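Long-range contacts in Rubredoxin\:oxygen oxidoreductase (Desulfovibrio gigas, PDB 1E5D), which catalyses the four-electron reduction of one oxygen molecule to two water molecules, using a diiron centre and FMN: residues Val121-Thr129 and Thr136-Met144; Tyr193-Tyr201 and Gln327-Gln335. One frame throughout, in Å; residues are numbered along the deposited sequence.

Contact 1. Residues Val121-Thr129 and Thr136-Met144; sequences VQVVKHGET and TVTFYETRM
G127 N donates to F139 O at 2.5 Å, and F139 N donates back to E128 O at 2.8 Å, so two backbone bonds join the chain just after strand 121-124 to strand 136-141, ahead of the antiparallel, non-hydrogen-bonded pair T129-T138. This is a passage between the two sheets of the metallo-beta-lactamase fold: strand 121-124 edges one sheet, and a type II turn, K125 to E128, delivers the chain to the outer hairpin of the other. The turn is closed by E128 N on K125 O, and E128 OE1, met from above its carboxylate plane, accepts from K125 N.

Between the sheets, V124 and F139 cross at about a right angle. V124 CG1 reaches F139 CE2 at 3.4 Å, while CG2 lies against the ring's CD2 and CG; F101 and M151 also touch V124 in this buried layer.

H126 holds its imidazole across to the backbone at Y140-E141, CG anti to the backbone N (chi1 176°). Its CE1 comes to the edge of the Y140 ring, 3.3 Å from CD1, with the ring planes at 59°. E141 CG packs against H126 CB at 3.5 Å, and E141 OE1 forms a salt bridge with R143 NH1 at 3.0 Å. E141 N, in the ring plane, helps fix the imidazole's rotation, donating to H126 ND1 over 2.7 Å with an N-H...N angle of 173°.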
ATOM      1  N   VAL A 121     -20.132  34.964  -9.852  1.00 27.84           N
ATOM      2  CA  VAL A 121     -20.047  33.750 -10.652  1.00 29.59           C
ATOM      3  C   VAL A 121     -21.077  33.787 -11.776  1.00 29.57           C
ATOM      4  O   VAL A 121     -22.234  34.145 -11.579  1.00 47.38           O
ATOM      5  CB  VAL A 121     -20.258  32.497  -9.786  1.00 28.24           C
ATOM      6  CG1 VAL A 121     -20.233  31.235 -10.629  1.00 22.57           C
ATOM      7  CG2 VAL A 121     -19.200  32.442  -8.693  1.00 25.47           C
ATOM      8  N   GLN A 122     -20.645  33.418 -12.971  1.00 26.10           N
ATOM      9  CA  GLN A 122     -21.535  33.356 -14.117  1.00 22.10           C
ATOM     10  C   GLN A 122     -21.240  32.069 -14.880  1.00 20.96           C
ATOM     11  O   GLN A 122     -20.126  31.862 -15.346  1.00 32.54           O
ATOM     12  CB  GLN A 122     -21.372  34.565 -15.035  1.00 32.85           C
ATOM     13  CG  GLN A 122     -22.655  34.973 -15.741  1.00 44.68           C
ATOM     14  CD  GLN A 122     -22.522  35.144 -17.238  1.00 53.72           C
ATOM     15  OE1 GLN A 122     -22.220  36.233 -17.729  1.00 52.65           O
ATOM     16  NE2 GLN A 122     -22.750  34.070 -17.988  1.00 73.20           N
ATOM     17  N   VAL A 123     -22.244  31.217 -14.976  1.00 25.84           N
ATOM     18  CA  VAL A 123     -22.142  29.929 -15.635  1.00 25.58           C
ATOM     19  C   VAL A 123     -22.111  30.057 -17.150  1.00 31.32           C
ATOM     20  O   VAL A 123     -22.995  30.692 -17.728  1.00 50.98           O
ATOM     21  CB  VAL A 123     -23.342  29.040 -15.237  1.00 24.61           C
ATOM     22  CG1 VAL A 123     -23.433  27.804 -16.119  1.00 19.70           C
ATOM     23  CG2 VAL A 123     -23.222  28.687 -13.763  1.00 31.84           C
ATOM     24  N   VAL A 124     -21.115  29.451 -17.783  1.00 32.10           N
ATOM     25  CA  VAL A 124     -21.092  29.381 -19.242  1.00 29.00           C
ATOM     26  C   VAL A 124     -21.526  27.986 -19.685  1.00 29.45           C
ATOM     27  O   VAL A 124     -21.412  27.032 -18.928  1.00 30.06           O
ATOM     28  CB  VAL A 124     -19.718  29.726 -19.830  1.00 29.37           C
ATOM     29  CG1 VAL A 124     -19.437  31.205 -19.617  1.00 22.11           C
ATOM     30  CG2 VAL A 124     -18.616  28.884 -19.208  1.00 22.66           C
ATOM     31  N   LYS A 125     -22.045  27.891 -20.893  1.00 33.29           N
ATOM     32  CA  LYS A 125     -22.677  26.711 -21.453  1.00 33.51           C
ATOM     33  C   LYS A 125     -21.823  26.124 -22.569  1.00 30.15           C
ATOM     34  O   LYS A 125     -21.010  26.825 -23.179  1.00 27.05           O
ATOM     35  CB  LYS A 125     -24.061  27.080 -21.977  1.00 45.95           C
ATOM     36  CG  LYS A 125     -25.222  26.227 -21.515  1.00 57.09           C
ATOM     37  CD  LYS A 125     -26.541  26.954 -21.749  1.00 70.67           C
ATOM     38  CE  LYS A 125     -27.136  26.621 -23.110  1.00 79.54           C
ATOM     39  NZ  LYS A 125     -28.438  25.905 -22.990  1.00 87.98           N
ATOM     40  N   HIS A 126     -21.990  24.827 -22.830  1.00 33.01           N
ATOM     41  CA  HIS A 126     -21.158  24.199 -23.858  1.00 30.77           C
ATOM     42  C   HIS A 126     -21.359  24.915 -25.185  1.00 28.95           C
ATOM     43  O   HIS A 126     -22.478  25.039 -25.682  1.00 35.44           O
ATOM     44  CB  HIS A 126     -21.473  22.706 -23.964  1.00 30.09           C
ATOM     45  CG  HIS A 126     -20.734  22.007 -25.066  1.00 41.53           C
ATOM     46  ND1 HIS A 126     -19.385  21.720 -25.008  1.00 43.25           N
ATOM     47  CD2 HIS A 126     -21.152  21.539 -26.266  1.00 43.62           C
ATOM     48  CE1 HIS A 126     -19.014  21.107 -26.120  1.00 44.27           C
ATOM     49  NE2 HIS A 126     -20.070  20.984 -26.905  1.00 44.53           N
ATOM     50  N   GLY A 127     -20.278  25.416 -25.778  1.00 28.64           N
ATOM     51  CA  GLY A 127     -20.392  26.073 -27.070  1.00 27.12           C
ATOM     52  C   GLY A 127     -20.606  27.566 -26.949  1.00 31.25           C
ATOM     53  O   GLY A 127     -20.494  28.321 -27.918  1.00 46.67           O
ATOM     54  N   GLU A 128     -20.915  28.048 -25.746  1.00 25.25           N
ATOM     55  CA  GLU A 128     -21.121  29.494 -25.600  1.00 22.92           C
ATOM     56  C   GLU A 128     -19.837  30.240 -25.937  1.00 24.55           C
ATOM     57  O   GLU A 128     -18.732  29.737 -25.733  1.00 33.81           O
ATOM     58  CB  GLU A 128     -21.597  29.820 -24.198  1.00 20.88           C
ATOM     59  CG  GLU A 128     -21.763  31.275 -23.807  1.00 21.75           C
ATOM     60  CD  GLU A 128     -22.574  31.382 -22.517  1.00 28.74           C
ATOM     61  OE1 GLU A 128     -23.395  30.468 -22.266  1.00 34.98           O
ATOM     62  OE2 GLU A 128     -22.409  32.345 -21.739  1.00 47.39           O
ATOM     63  N   THR A 129     -20.015  31.447 -26.465  1.00 26.16           N
ATOM     64  CA  THR A 129     -18.893  32.333 -26.717  1.00 30.20           C
ATOM     65  C   THR A 129     -18.984  33.564 -25.812  1.00 29.90           C
ATOM     66  O   THR A 129     -20.023  33.856 -25.229  1.00 44.06           O
ATOM     67  CB  THR A 129     -18.807  32.848 -28.162  1.00 34.26           C
ATOM     68  OG1 THR A 129     -20.074  33.425 -28.498  1.00 48.60           O
ATOM     69  CG2 THR A 129     -18.524  31.706 -29.120  1.00 21.42           C
ATOM     70  N   THR A 136     -12.489  36.760 -29.166  1.00 37.49           N
ATOM     71  CA  THR A 136     -13.680  36.123 -28.588  1.00 41.70           C
ATOM     72  C   THR A 136     -13.384  34.656 -28.291  1.00 40.37           C
ATOM     73  O   THR A 136     -12.914  33.888 -29.131  1.00 38.17           O
ATOM     74  CB  THR A 136     -14.918  36.320 -29.478  1.00 45.15           C
ATOM     75  OG1 THR A 136     -15.516  35.066 -29.812  1.00 43.82           O
ATOM     76  CG2 THR A 136     -14.533  36.989 -30.794  1.00 67.79           C
ATOM     77  N   VAL A 137     -13.634  34.242 -27.049  1.00 33.76           N
ATOM     78  CA  VAL A 137     -13.298  32.878 -26.644  1.00 26.04           C
ATOM     79  C   VAL A 137     -14.528  31.989 -26.648  1.00 27.42           C
ATOM     80  O   VAL A 137     -15.646  32.452 -26.406  1.00 30.76           O
ATOM     81  CB  VAL A 137     -12.629  32.868 -25.256  1.00 18.72           C
ATOM     82  CG1 VAL A 137     -13.518  33.539 -24.223  1.00 15.35           C
ATOM     83  CG2 VAL A 137     -12.293  31.444 -24.842  1.00 25.22           C
ATOM     84  N   THR A 138     -14.334  30.700 -26.926  1.00 27.39           N
ATOM     85  CA  THR A 138     -15.466  29.771 -26.942  1.00 27.60           C
ATOM     86  C   THR A 138     -15.290  28.643 -25.935  1.00 28.16           C
ATOM     87  O   THR A 138     -14.213  28.055 -25.812  1.00 30.89           O
ATOM     88  CB  THR A 138     -15.653  29.198 -28.356  1.00 33.14           C
ATOM     89  OG1 THR A 138     -15.959  30.286 -29.239  1.00 39.34           O
ATOM     90  CG2 THR A 138     -16.824  28.231 -28.391  1.00 29.55           C
ATOM     91  N   PHE A 139     -16.351  28.331 -25.191  1.00 24.33           N
ATOM     92  CA  PHE A 139     -16.258  27.357 -24.114  1.00 20.93           C
ATOM     93  C   PHE A 139     -16.829  25.997 -24.484  1.00 24.90           C
ATOM     94  O   PHE A 139     -17.968  25.899 -24.942  1.00 34.06           O
ATOM     95  CB  PHE A 139     -17.001  27.856 -22.864  1.00 19.03           C
ATOM     96  CG  PHE A 139     -16.434  29.156 -22.322  1.00 23.82           C
ATOM     97  CD1 PHE A 139     -15.100  29.242 -21.970  1.00 24.50           C
ATOM     98  CD2 PHE A 139     -17.236  30.271 -22.176  1.00 21.63           C
ATOM     99  CE1 PHE A 139     -14.573  30.421 -21.474  1.00 22.96           C
ATOM    100  CE2 PHE A 139     -16.713  31.451 -21.684  1.00 24.74           C
ATOM    101  CZ  PHE A 139     -15.380  31.530 -21.339  1.00 23.41           C
ATOM    102  N   TYR A 140     -16.027  24.953 -24.256  1.00 24.59           N
ATOM    103  CA  TYR A 140     -16.533  23.599 -24.479  1.00 25.72           C
ATOM    104  C   TYR A 140     -16.509  22.805 -23.179  1.00 27.80           C
ATOM    105  O   TYR A 140     -15.601  22.937 -22.357  1.00 31.28           O
ATOM    106  CB  TYR A 140     -15.742  22.886 -25.581  1.00 25.42           C
ATOM    107  CG  TYR A 140     -15.958  23.524 -26.935  1.00 30.29           C
ATOM    108  CD1 TYR A 140     -17.201  23.457 -27.557  1.00 29.56           C
ATOM    109  CD2 TYR A 140     -14.930  24.193 -27.583  1.00 36.02           C
ATOM    110  CE1 TYR A 140     -17.410  24.038 -28.794  1.00 27.78           C
ATOM    111  CE2 TYR A 140     -15.132  24.777 -28.819  1.00 37.72           C
ATOM    112  CZ  TYR A 140     -16.371  24.696 -29.416  1.00 35.86           C
ATOM    113  OH  TYR A 140     -16.564  25.280 -30.647  1.00 58.12           O
ATOM    114  N   GLU A 141     -17.538  21.976 -23.007  1.00 24.03           N
ATOM    115  CA  GLU A 141     -17.608  21.143 -21.813  1.00 25.02           C
ATOM    116  C   GLU A 141     -16.942  19.795 -22.075  1.00 27.44           C
ATOM    117  O   GLU A 141     -17.058  19.204 -23.147  1.00 41.09           O
ATOM    118  CB  GLU A 141     -19.051  20.946 -21.369  1.00 29.32           C
ATOM    119  CG  GLU A 141     -19.753  22.223 -20.934  1.00 35.50           C
ATOM    120  CD  GLU A 141     -21.121  21.954 -20.337  1.00 38.20           C
ATOM    121  OE1 GLU A 141     -21.742  20.922 -20.666  1.00 40.02           O
ATOM    122  OE2 GLU A 141     -21.575  22.788 -19.529  1.00 60.92           O
ATOM    123  N   THR A 142     -16.237  19.332 -21.053  1.00 24.05           N
ATOM    124  CA  THR A 142     -15.485  18.087 -21.116  1.00 19.84           C
ATOM    125  C   THR A 142     -15.686  17.314 -19.818  1.00 23.00           C
ATOM    126  O   THR A 142     -14.715  16.936 -19.166  1.00 19.15           O
ATOM    127  CB  THR A 142     -13.991  18.350 -21.360  1.00 20.70           C
ATOM    128  OG1 THR A 142     -13.543  19.470 -20.582  1.00 31.42           O
ATOM    129  CG2 THR A 142     -13.746  18.740 -22.812  1.00 12.39           C
ATOM    130  N   ARG A 143     -16.954  17.101 -19.463  1.00 25.40           N
ATOM    131  CA  ARG A 143     -17.300  16.399 -18.235  1.00 27.19           C
ATOM    132  C   ARG A 143     -16.534  15.076 -18.129  1.00 26.25           C
ATOM    133  O   ARG A 143     -16.324  14.425 -19.152  1.00 29.27           O
ATOM    134  CB  ARG A 143     -18.805  16.157 -18.129  1.00 33.88           C
ATOM    135  CG  ARG A 143     -19.664  17.223 -18.781  1.00 52.88           C
ATOM    136  CD  ARG A 143     -20.525  18.006 -17.810  1.00 60.31           C
ATOM    137  NE  ARG A 143     -21.927  17.630 -17.835  1.00 69.20           N
ATOM    138  CZ  ARG A 143     -23.011  18.358 -18.034  1.00 71.46           C
ATOM    139  NH1 ARG A 143     -22.968  19.663 -18.265  1.00 71.16           N
ATOM    140  NH2 ARG A 143     -24.206  17.766 -18.005  1.00 66.77           N
ATOM    141  N   MET A 144     -16.146  14.740 -16.909  1.00 21.36           N
ATOM    142  CA  MET A 144     -15.377  13.586 -16.491  1.00 17.94           C
ATOM    143  C   MET A 144     -14.009  13.514 -17.167  1.00 18.81           C
ATOM    144  O   MET A 144     -13.452  12.438 -17.360  1.00 28.80           O
ATOM    145  CB  MET A 144     -16.134  12.278 -16.754  1.00 15.61           C
ATOM    146  CG  MET A 144     -17.458  12.215 -15.997  1.00 14.31           C
ATOM    147  SD  MET A 144     -17.390  13.077 -14.418  1.00 38.02           S
ATOM    148  CE  MET A 144     -16.242  12.031 -13.523  1.00 50.15           C
TER

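Contact 2. Residues Tyr193-Tyr201 and Gln327-Gln335; sequences YYANIVNPY and QYIKGLRPQ. With OXY (oxygen molecule), chain E.
Polar contacts join N199 to the chain at L332 and R333. N199 ND2 donates to L332 O at 2.7 Å; the bond is nearly straight (168°) and lies close to the amide plane of N199, although the donor is tilted 27° from the carbonyl plane. With CG anti to the backbone N (chi1 -151°), the amide reaches the chain where it leaves helix 320-331, and ND2 is also hydrogen-bonded to Q249 OE1. A water adds a bridge beside it, donating to N199 O at 2.5 Å and to R333 O at 2.7 Å.

A second polar pair is less certain in its details. Y328 OH points at N196 OD1, the amide and ring planes being nearly coplanar, but the modelled approach is too tight for its length to be trusted. At the amide's other end, N196 ND2 is hydrogen-bonded to E192 O and S295 O.

Van der Waals packing centres on L332. Its CD2 lies 3.5 Å from P200 CD, the two side chains running side by side, while its CD1 rests against the carbonyl oxygen A195 O at 3.5 Å. P200 CB faces R333 CD at 3.8 Å.

The helix side turned from this seam serves the ligands. Y193 OH makes a weak hydrogen bond to O1 of the oxygen molecule at 3.3 Å, I197 CD1 lies 3.6 Å from its O2, and I197 also touches an FMN. The arrangement is thus the buried junction of a lactamase-like and a flavodoxin-like domain, with the oxygen pocket of the diiron site on the lactamase side.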
ATOM      1  N   TYR A 193       0.814  10.624 -17.202  1.00 11.04           N
ATOM      2  CA  TYR A 193      -0.270  11.477 -16.738  1.00  7.97           C
ATOM      3  C   TYR A 193      -1.615  10.869 -17.112  1.00  9.56           C
ATOM      4  O   TYR A 193      -2.491  10.701 -16.259  1.00 11.60           O
ATOM      5  CB  TYR A 193      -0.118  12.894 -17.307  1.00 10.62           C
ATOM      6  CG  TYR A 193      -1.174  13.788 -16.683  1.00 17.97           C
ATOM      7  CD1 TYR A 193      -0.971  14.323 -15.420  1.00 23.74           C
ATOM      8  CD2 TYR A 193      -2.358  14.075 -17.345  1.00 17.39           C
ATOM      9  CE1 TYR A 193      -1.929  15.134 -14.841  1.00 29.07           C
ATOM     10  CE2 TYR A 193      -3.323  14.885 -16.770  1.00 25.59           C
ATOM     11  CZ  TYR A 193      -3.098  15.410 -15.519  1.00 29.63           C
ATOM     12  OH  TYR A 193      -4.044  16.215 -14.930  1.00 47.17           O
ATOM     13  N   TYR A 194      -1.805  10.516 -18.385  1.00 11.44           N
ATOM     14  CA  TYR A 194      -3.077   9.932 -18.791  1.00 13.24           C
ATOM     15  C   TYR A 194      -3.404   8.684 -17.974  1.00  9.16           C
ATOM     16  O   TYR A 194      -4.517   8.545 -17.463  1.00 12.27           O
ATOM     17  CB  TYR A 194      -3.098   9.550 -20.286  1.00 17.78           C
ATOM     18  CG  TYR A 194      -4.487   9.182 -20.766  1.00 17.67           C
ATOM     19  CD1 TYR A 194      -5.336  10.173 -21.245  1.00 20.87           C
ATOM     20  CD2 TYR A 194      -4.967   7.877 -20.747  1.00 18.02           C
ATOM     21  CE1 TYR A 194      -6.609   9.864 -21.686  1.00 22.48           C
ATOM     22  CE2 TYR A 194      -6.236   7.559 -21.183  1.00 20.35           C
ATOM     23  CZ  TYR A 194      -7.058   8.559 -21.656  1.00 21.21           C
ATOM     24  OH  TYR A 194      -8.329   8.266 -22.095  1.00 28.53           O
ATOM     25  N   ALA A 195      -2.443   7.771 -17.911  1.00 11.12           N
ATOM     26  CA  ALA A 195      -2.706   6.451 -17.352  1.00 11.14           C
ATOM     27  C   ALA A 195      -3.198   6.512 -15.912  1.00 17.06           C
ATOM     28  O   ALA A 195      -4.002   5.661 -15.517  1.00 20.12           O
ATOM     29  CB  ALA A 195      -1.457   5.577 -17.444  1.00  0.00           C
ATOM     30  N   ASN A 196      -2.720   7.500 -15.157  1.00 13.53           N
ATOM     31  CA  ASN A 196      -3.060   7.560 -13.735  1.00  9.84           C
ATOM     32  C   ASN A 196      -4.166   8.523 -13.361  1.00 16.22           C
ATOM     33  O   ASN A 196      -4.507   8.585 -12.172  1.00 15.89           O
ATOM     34  CB  ASN A 196      -1.790   7.906 -12.939  1.00  4.63           C
ATOM     35  CG  ASN A 196      -0.916   6.658 -12.902  1.00  9.25           C
ATOM     36  OD1 ASN A 196      -1.172   5.755 -12.104  1.00 21.54           O
ATOM     37  ND2 ASN A 196       0.075   6.639 -13.782  1.00  8.70           N
ATOM     38  N   ILE A 197      -4.761   9.268 -14.296  1.00 19.11           N
ATOM     39  CA  ILE A 197      -5.917  10.060 -13.873  1.00 20.50           C
ATOM     40  C   ILE A 197      -7.057  10.089 -14.884  1.00 18.93           C
ATOM     41  O   ILE A 197      -8.225  10.118 -14.488  1.00 23.47           O
ATOM     42  CB  ILE A 197      -5.515  11.510 -13.556  1.00 23.30           C
ATOM     43  CG1 ILE A 197      -6.717  12.391 -13.205  1.00 24.89           C
ATOM     44  CG2 ILE A 197      -4.698  12.095 -14.685  1.00 26.82           C
ATOM     45  CD1 ILE A 197      -6.576  13.085 -11.865  1.00 35.56           C
ATOM     46  N   VAL A 198      -6.774  10.087 -16.180  1.00 15.94           N
ATOM     47  CA  VAL A 198      -7.849  10.163 -17.164  1.00 13.86           C
ATOM     48  C   VAL A 198      -8.332   8.791 -17.621  1.00 17.30           C
ATOM     49  O   VAL A 198      -9.450   8.682 -18.132  1.00 18.54           O
ATOM     50  CB  VAL A 198      -7.410  10.959 -18.411  1.00 13.35           C
ATOM     51  CG1 VAL A 198      -8.590  11.188 -19.338  1.00 16.19           C
ATOM     52  CG2 VAL A 198      -6.798  12.291 -18.010  1.00 18.02           C
ATOM     53  N   ASN A 199      -7.536   7.746 -17.464  1.00 16.01           N
ATOM     54  CA  ASN A 199      -7.836   6.435 -18.005  1.00 16.93           C
ATOM     55  C   ASN A 199      -9.246   5.925 -17.760  1.00 16.84           C
ATOM     56  O   ASN A 199      -9.887   5.406 -18.684  1.00 19.60           O
ATOM     57  CB  ASN A 199      -6.869   5.384 -17.436  1.00 17.76           C
ATOM     58  CG  ASN A 199      -6.707   4.270 -18.459  1.00 19.25           C
ATOM     59  OD1 ASN A 199      -5.939   4.411 -19.411  1.00 18.17           O
ATOM     60  ND2 ASN A 199      -7.443   3.187 -18.245  1.00  9.59           N
ATOM     61  N   PRO A 200      -9.812   6.021 -16.570  1.00 17.36           N
ATOM     62  CA  PRO A 200     -11.186   5.512 -16.405  1.00 21.64           C
ATOM     63  C   PRO A 200     -12.184   6.225 -17.313  1.00 24.65           C
ATOM     64  O   PRO A 200     -13.273   5.687 -17.545  1.00 19.49           O
ATOM     65  CB  PRO A 200     -11.510   5.802 -14.939  1.00 16.59           C
ATOM     66  CG  PRO A 200     -10.534   6.867 -14.549  1.00 15.68           C
ATOM     67  CD  PRO A 200      -9.274   6.560 -15.319  1.00 14.40           C
ATOM     68  N   TYR A 201     -11.853   7.398 -17.833  1.00 23.73           N
ATOM     69  CA  TYR A 201     -12.748   8.150 -18.709  1.00 19.60           C
ATOM     70  C   TYR A 201     -12.262   8.138 -20.149  1.00 20.90           C
ATOM     71  O   TYR A 201     -12.340   9.109 -20.891  1.00 16.11           O
ATOM     72  CB  TYR A 201     -12.906   9.586 -18.194  1.00 22.04           C
ATOM     73  CG  TYR A 201     -13.121   9.591 -16.693  1.00 26.82           C
ATOM     74  CD1 TYR A 201     -14.357   9.236 -16.171  1.00 25.11           C
ATOM     75  CD2 TYR A 201     -12.094   9.939 -15.829  1.00 29.70           C
ATOM     76  CE1 TYR A 201     -14.568   9.234 -14.808  1.00 27.07           C
ATOM     77  CE2 TYR A 201     -12.297   9.939 -14.463  1.00 31.22           C
ATOM     78  CZ  TYR A 201     -13.533   9.586 -13.968  1.00 33.65           C
ATOM     79  OH  TYR A 201     -13.740   9.581 -12.607  1.00 60.99           O
ATOM     80  N   GLN A 327      -6.323  -2.343  -6.142  1.00  8.84           N
ATOM     81  CA  GLN A 327      -7.359  -1.341  -5.904  1.00 10.31           C
ATOM     82  C   GLN A 327      -7.136  -0.138  -6.823  1.00 12.38           C
ATOM     83  O   GLN A 327      -8.040   0.314  -7.511  1.00 10.45           O
ATOM     84  CB  GLN A 327      -7.403  -0.852  -4.456  1.00 11.13           C
ATOM     85  CG  GLN A 327      -8.559   0.109  -4.172  1.00 18.55           C
ATOM     86  CD  GLN A 327      -9.893  -0.551  -4.498  1.00 31.86           C
ATOM     87  OE1 GLN A 327     -10.274  -1.511  -3.825  1.00 46.97           O
ATOM     88  NE2 GLN A 327     -10.581  -0.056  -5.525  1.00 32.14           N
ATOM     89  N   TYR A 328      -5.902   0.359  -6.819  1.00 15.49           N
ATOM     90  CA  TYR A 328      -5.565   1.510  -7.649  1.00 15.00           C
ATOM     91  C   TYR A 328      -5.918   1.211  -9.099  1.00 14.83           C
ATOM     92  O   TYR A 328      -6.570   1.993  -9.775  1.00 16.99           O
ATOM     93  CB  TYR A 328      -4.084   1.831  -7.545  1.00  9.26           C
ATOM     94  CG  TYR A 328      -3.646   3.076  -8.271  1.00  6.19           C
ATOM     95  CD1 TYR A 328      -3.973   4.325  -7.763  1.00  7.96           C
ATOM     96  CD2 TYR A 328      -2.902   3.025  -9.443  1.00  8.53           C
ATOM     97  CE1 TYR A 328      -3.581   5.480  -8.403  1.00  9.69           C
ATOM     98  CE2 TYR A 328      -2.506   4.186 -10.091  1.00  5.36           C
ATOM     99  CZ  TYR A 328      -2.848   5.414  -9.568  1.00  3.87           C
ATOM    100  OH  TYR A 328      -2.468   6.578 -10.191  1.00 13.04           O
ATOM    101  N   ILE A 329      -5.467   0.039  -9.538  1.00 12.99           N
ATOM    102  CA  ILE A 329      -5.613  -0.309 -10.948  1.00 15.53           C
ATOM    103  C   ILE A 329      -7.073  -0.488 -11.338  1.00 13.71           C
ATOM    104  O   ILE A 329      -7.515   0.009 -12.374  1.00 15.41           O
ATOM    105  CB  ILE A 329      -4.818  -1.576 -11.285  1.00 13.54           C
ATOM    106  CG1 ILE A 329      -3.306  -1.404 -11.086  1.00 13.37           C
ATOM    107  CG2 ILE A 329      -5.132  -2.031 -12.694  1.00 17.45           C
ATOM    108  CD1 ILE A 329      -2.565  -2.690 -11.400  1.00 41.71           C
ATOM    109  N   LYS A 330      -7.824  -1.186 -10.491  1.00 12.07           N
ATOM    110  CA  LYS A 330      -9.230  -1.422 -10.796  1.00 12.55           C
ATOM    111  C   LYS A 330      -9.974  -0.112 -11.047  1.00 16.25           C
ATOM    112  O   LYS A 330     -10.815  -0.026 -11.942  1.00 25.34           O
ATOM    113  CB  LYS A 330      -9.880  -2.208  -9.660  1.00 12.66           C
ATOM    114  CG  LYS A 330     -11.394  -2.296  -9.748  1.00 13.96           C
ATOM    115  CD  LYS A 330     -11.905  -3.204  -8.637  1.00 24.89           C
ATOM    116  CE  LYS A 330     -13.427  -3.265  -8.614  1.00 31.37           C
ATOM    117  NZ  LYS A 330     -13.909  -4.476  -9.342  1.00 40.64           N
ATOM    118  N   GLY A 331      -9.661   0.913 -10.259  1.00 12.00           N
ATOM    119  CA  GLY A 331     -10.321   2.196 -10.388  1.00 12.61           C
ATOM    120  C   GLY A 331     -10.000   2.853 -11.717  1.00 17.26           C
ATOM    121  O   GLY A 331     -10.788   3.625 -12.261  1.00 16.07           O
ATOM    122  N   LEU A 332      -8.816   2.568 -12.270  1.00 11.85           N
ATOM    123  CA  LEU A 332      -8.449   3.294 -13.489  1.00 12.87           C
ATOM    124  C   LEU A 332      -9.008   2.631 -14.740  1.00 16.37           C
ATOM    125  O   LEU A 332      -8.795   3.100 -15.855  1.00 11.39           O
ATOM    126  CB  LEU A 332      -6.924   3.422 -13.533  1.00 16.14           C
ATOM    127  CG  LEU A 332      -6.393   4.468 -12.534  1.00 19.22           C
ATOM    128  CD1 LEU A 332      -4.889   4.328 -12.369  1.00 36.81           C
ATOM    129  CD2 LEU A 332      -6.773   5.872 -12.977  1.00  9.48           C
ATOM    130  N   ARG A 333      -9.714   1.540 -14.516  1.00 22.08           N
ATOM    131  CA  ARG A 333     -10.404   0.735 -15.502  1.00 20.41           C
ATOM    132  C   ARG A 333      -9.602   0.456 -16.763  1.00 17.02           C
ATOM    133  O   ARG A 333     -10.036   0.812 -17.863  1.00 25.68           O
ATOM    134  CB  ARG A 333     -11.718   1.439 -15.882  1.00 19.32           C
ATOM    135  CG  ARG A 333     -12.595   1.755 -14.686  1.00 25.46           C
ATOM    136  CD  ARG A 333     -13.737   2.679 -15.087  1.00 40.44           C
ATOM    137  NE  ARG A 333     -14.774   2.680 -14.060  1.00 59.61           N
ATOM    138  CZ  ARG A 333     -15.871   3.418 -14.056  1.00 74.05           C
ATOM    139  NH1 ARG A 333     -16.138   4.265 -15.041  1.00 92.07           N
ATOM    140  NH2 ARG A 333     -16.731   3.313 -13.046  1.00 93.42           N
ATOM    141  N   PRO A 334      -8.453  -0.194 -16.668  1.00 15.56           N
ATOM    142  CA  PRO A 334      -7.718  -0.589 -17.877  1.00  8.05           C
ATOM    143  C   PRO A 334      -8.528  -1.584 -18.701  1.00 17.47           C
ATOM    144  O   PRO A 334      -9.186  -2.482 -18.161  1.00 20.95           O
ATOM    145  CB  PRO A 334      -6.465  -1.267 -17.323  1.00  4.58           C
ATOM    146  CG  PRO A 334      -6.837  -1.684 -15.943  1.00  7.53           C
ATOM    147  CD  PRO A 334      -7.770  -0.614 -15.434  1.00 14.97           C
ATOM    148  N   GLN A 335      -8.492  -1.431 -20.018  1.00 22.61           N
ATOM    149  CA  GLN A 335      -9.285  -2.229 -20.941  1.00 19.41           C
ATOM    150  C   GLN A 335      -8.425  -3.136 -21.812  1.00 16.41           C
ATOM    151  O   GLN A 335      -7.226  -2.912 -21.964  1.00 17.03           O
ATOM    152  CB  GLN A 335     -10.096  -1.326 -21.881  1.00 18.14           C
ATOM    153  CG  GLN A 335     -10.980  -0.301 -21.196  1.00 19.16           C
ATOM    154  CD  GLN A 335     -12.144  -0.944 -20.466  1.00 25.78           C
ATOM    155  OE1 GLN A 335     -12.211  -0.951 -19.234  1.00 32.76           O
ATOM    156  NE2 GLN A 335     -13.087  -1.498 -21.227  1.00 45.91           N
TER
HETATM  157  O1  OXY E 405      -4.686  17.059 -11.824  1.00 13.87           O
HETATM  158  O2  OXY E 405      -4.831  16.135 -11.073  1.00 15.46           O
HETATM  159  O   HOH W   1     -10.337   3.077 -19.359  1.00 21.70           O

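From the N terminus the chain first meets contact 1, which closes a short loop: only six residues separate 121-129 from 136-144, and the closure joins the two sheets of the lactamase-like domain at one margin. Contact 2 opens later, at 193-201, and is completed after 125 further residues by 327-335, so it binds that domain to the flavodoxin-like one. The two therefore stand in series, neither nested nor crossed. Their centres are 26 Å apart, yet their ends meet, M144 packing against Y201. Both of these residues also pack on W347 of the second subunit, which places the meeting of M144 and Y201 at the subunit interface.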